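Local coordinates for protein PA0821 (Pseudomonas aeruginosa, PDB 7DRG) that probably acts as the antitoxin (immunity protein) that neutralises a VRR-NUC-domain nuclease effector of the type VI secretion system, at residues I270-I278 / E349-T357. Numbering follows the deposited sequence.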
loop_
_atom_site.group_PDB
_atom_site.type_symbol
_atom_site.label_atom_id
_atom_site.label_comp_id
_atom_site.label_asym_id
_atom_site.label_seq_id
_atom_site.Cartn_x
_atom_site.Cartn_y
_atom_site.Cartn_z
ATOM N N ILE B 270 22.983 11.154 15.707
ATOM C CA ILE B 270 21.867 11.158 16.647
ATOM C C ILE B 270 21.193 9.797 16.575
ATOM O O ILE B 270 20.880 9.317 15.482
ATOM C CB ILE B 270 20.870 12.280 16.321
ATOM C CG1 ILE B 270 21.585 13.629 16.263
ATOM C CG2 ILE B 270 19.719 12.297 17.337
ATOM C CD1 ILE B 270 20.714 14.766 15.795
ATOM N N GLN B 271 20.979 9.173 17.731
ATOM C CA GLN B 271 20.245 7.917 17.826
ATOM C C GLN B 271 18.851 8.227 18.357
ATOM O O GLN B 271 18.712 8.748 19.468
ATOM C CB GLN B 271 20.967 6.920 18.736
ATOM C CG GLN B 271 20.161 5.645 19.007
ATOM C CD GLN B 271 20.879 4.669 19.932
ATOM O OE1 GLN B 271 22.090 4.777 20.153
ATOM N NE2 GLN B 271 20.139 3.703 20.463
ATOM N N ALA B 272 17.828 7.925 17.561
ATOM C CA ALA B 272 16.445 8.242 17.920
ATOM C C ALA B 272 15.757 6.969 18.399
ATOM O O ALA B 272 15.124 6.261 17.621
ATOM C CB ALA B 272 15.707 8.852 16.730
ATOM N N GLY B 273 15.846 6.699 19.699
ATOM C CA GLY B 273 15.138 5.578 20.281
ATOM C C GLY B 273 16.027 4.369 20.524
ATOM O O GLY B 273 17.170 4.283 20.070
ATOM N N ALA B 274 15.448 3.404 21.252
ATOM C CA ALA B 274 16.181 2.234 21.730
ATOM C C ALA B 274 16.471 1.234 20.626
ATOM O O ALA B 274 17.328 0.362 20.802
ATOM C CB ALA B 274 15.387 1.546 22.848
ATOM N N TYR B 275 15.761 1.330 19.509
ATOM C CA TYR B 275 15.937 0.448 18.365
ATOM C C TYR B 275 15.326 1.135 17.156
ATOM O O TYR B 275 14.565 2.095 17.310
ATOM C CB TYR B 275 15.273 -0.922 18.604
ATOM C CG TYR B 275 13.933 -0.868 19.308
ATOM C CD1 TYR B 275 12.813 -0.327 18.690
ATOM C CD2 TYR B 275 13.791 -1.382 20.588
ATOM C CE1 TYR B 275 11.586 -0.286 19.338
ATOM C CE2 TYR B 275 12.579 -1.349 21.240
ATOM C CZ TYR B 275 11.481 -0.800 20.614
ATOM O OH TYR B 275 10.277 -0.773 21.278
ATOM N N PRO B 276 15.644 0.687 15.941
ATOM C CA PRO B 276 14.995 1.284 14.769
ATOM C C PRO B 276 13.507 0.976 14.741
ATOM O O PRO B 276 13.061 -0.083 15.191
ATOM C CB PRO B 276 15.729 0.643 13.582
ATOM C CG PRO B 276 16.300 -0.629 14.118
ATOM C CD PRO B 276 16.660 -0.310 15.557
ATOM N N TYR B 277 12.736 1.921 14.193
ATOM C CA TYR B 277 11.275 1.859 14.176
ATOM C C TYR B 277 10.764 1.759 12.747
ATOM O O TYR B 277 11.099 2.600 11.904
ATOM C CB TYR B 277 10.651 3.099 14.827
ATOM C CG TYR B 277 10.673 3.125 16.337
ATOM C CD1 TYR B 277 11.839 3.415 17.031
ATOM C CD2 TYR B 277 9.511 2.901 17.071
ATOM C CE1 TYR B 277 11.854 3.449 18.417
ATOM C CE2 TYR B 277 9.517 2.938 18.452
ATOM C CZ TYR B 277 10.696 3.211 19.122
ATOM O OH TYR B 277 10.719 3.252 20.503
ATOM N N ILE B 278 9.940 0.739 12.491
ATOM C CA ILE B 278 9.228 0.615 11.222
ATOM C C ILE B 278 8.062 1.591 11.163
ATOM O O ILE B 278 7.852 2.285 10.159
ATOM C CB ILE B 278 8.741 -0.835 11.031
ATOM C CG1 ILE B 278 9.914 -1.786 10.808
ATOM C CG2 ILE B 278 7.739 -0.922 9.887
ATOM C CD1 ILE B 278 9.523 -3.255 10.866
ATOM N N GLU B 349 7.492 4.153 25.003
ATOM C CA GLU B 349 8.682 3.709 24.298
ATOM C C GLU B 349 9.803 3.348 25.261
ATOM O O GLU B 349 10.010 4.042 26.264
ATOM C CB GLU B 349 9.178 4.787 23.326
ATOM C CG GLU B 349 8.134 5.212 22.300
ATOM C CD GLU B 349 7.521 4.034 21.550
ATOM O OE1 GLU B 349 8.226 3.028 21.318
ATOM O OE2 GLU B 349 6.323 4.111 21.204
ATOM N N PRO B 350 10.542 2.275 24.976
ATOM C CA PRO B 350 11.635 1.870 25.869
ATOM C C PRO B 350 12.730 2.923 25.933
ATOM O O PRO B 350 13.024 3.608 24.950
ATOM C CB PRO B 350 12.146 0.569 25.235
ATOM C CG PRO B 350 11.000 0.070 24.405
ATOM C CD PRO B 350 10.301 1.296 23.903
ATOM N N TYR B 351 13.341 3.036 27.110
ATOM C CA TYR B 351 14.401 4.000 27.364
ATOM C C TYR B 351 15.755 3.475 26.887
ATOM O O TYR B 351 15.992 2.268 26.797
ATOM C CB TYR B 351 14.507 4.308 28.861
ATOM C CG TYR B 351 13.469 5.262 29.420
ATOM C CD1 TYR B 351 12.116 5.075 29.193
ATOM C CD2 TYR B 351 13.859 6.338 30.211
ATOM C CE1 TYR B 351 11.174 5.950 29.724
ATOM C CE2 TYR B 351 12.931 7.211 30.744
ATOM C CZ TYR B 351 11.594 7.016 30.493
ATOM O OH TYR B 351 10.677 7.890 31.026
ATOM N N LEU B 352 16.662 4.409 26.620
ATOM C CA LEU B 352 18.043 4.045 26.323
ATOM C C LEU B 352 18.737 3.514 27.570
ATOM O O LEU B 352 18.523 4.011 28.681
ATOM C CB LEU B 352 18.811 5.252 25.792
ATOM C CG LEU B 352 18.265 5.923 24.543
ATOM C CD1 LEU B 352 19.155 7.096 24.181
ATOM C CD2 LEU B 352 18.170 4.918 23.400
ATOM N N ASP B 353 19.584 2.506 27.385
ATOM C CA ASP B 353 20.386 1.984 28.485
ATOM C C ASP B 353 21.675 1.400 27.915
ATOM O O ASP B 353 21.981 1.554 26.728
ATOM C CB ASP B 353 19.579 0.974 29.319
ATOM C CG ASP B 353 19.100 -0.228 28.517
ATOM O OD1 ASP B 353 19.750 -0.616 27.527
ATOM O OD2 ASP B 353 18.052 -0.798 28.890
ATOM N N ALA B 354 22.442 0.723 28.772
ATOM C CA ALA B 354 23.724 0.169 28.353
ATOM C C ALA B 354 23.584 -0.970 27.351
ATOM O O ALA B 354 24.578 -1.333 26.715
ATOM C CB ALA B 354 24.509 -0.309 29.574
ATOM N N THR B 355 22.393 -1.542 27.193
ATOM C CA THR B 355 22.206 -2.640 26.256
ATOM C C THR B 355 21.904 -2.179 24.838
ATOM O O THR B 355 21.997 -2.995 23.916
ATOM C CB THR B 355 21.073 -3.565 26.717
ATOM O OG1 THR B 355 19.816 -2.888 26.605
ATOM C CG2 THR B 355 21.290 -3.994 28.164
ATOM N N ASN B 356 21.544 -0.909 24.629
ATOM C CA ASN B 356 21.123 -0.474 23.300
ATOM C C ASN B 356 21.798 0.817 22.837
ATOM O O ASN B 356 21.438 1.345 21.776
ATOM C CB ASN B 356 19.592 -0.337 23.235
ATOM C CG ASN B 356 19.031 0.568 24.314
ATOM O OD1 ASN B 356 19.645 1.563 24.689
ATOM N ND2 ASN B 356 17.855 0.220 24.824
ATOM N N THR B 357 22.788 1.318 23.574
ATOM C CA THR B 357 23.600 2.453 23.157
ATOM C C THR B 357 25.066 2.082 23.308
ATOM O O THR B 357 25.410 1.133 24.019
ATOM C CB THR B 357 23.320 3.725 23.982
ATOM O OG1 THR B 357 23.578 3.465 25.369
ATOM C CG2 THR B 357 21.885 4.178 23.817
HETATM O O HOH W 1 12.813 4.000 22.240
HETATM O O HOH W 2 8.014 0.348 20.524
#
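Y277 and Q271 tie the end of strand 267-272 and the turn after it to the C-terminal loop 349-357, at E349 and N356. Y277 OH donates to E349 OE1 at 2.6 Å. The oxygen arrives at the ring edge, near its plane, with the ring and carboxylate planes 69° apart. It is met on its anti side, 35° out of the carboxylate plane. A bend at chi2 folds the glutamate back to the phenol. Near the strand, Q271 is fully extended, CG anti to the backbone N, and its NE2 donates to N356 O (3.0 Å, N-H...O 163°) across the contact and to G273 O within its own segment. Both acceptors lie close to the amide plane, and OE1 is taken by Y262 of the adjacent strand 259-264; together these bonds fix which way the amide is turned.

Two waters extend the tyrosine–glutamate pair. One accepts from A274 N and donates to both Y277 OH and P350 O; the other donates to E349 OE1 and lies 2.6 Å from Y275 OH.

Apolar packing lies between and beside these bonds. L352 CD2 rests on the G273 backbone, 3.5 Å from its O, and on A274 CA. A274 CB sits 4.1 Å from P350 CB, while the Y275 and P350 side chains cross at about a right angle, Y275 OH lying 3.3 Å from P350 CG. Within the loop, D353 begins an Asx turn, with OD1 accepting from T355 N, and N356 OD1 accepts from D353 N; these bonds are consistent with a bend that places N356 O before Q271 NE2.

With bonds from Y277 and water meeting at OE1, E349 is probably stabilised as a carboxylate, joining the loop's start to the turn while Q271 secures its far end.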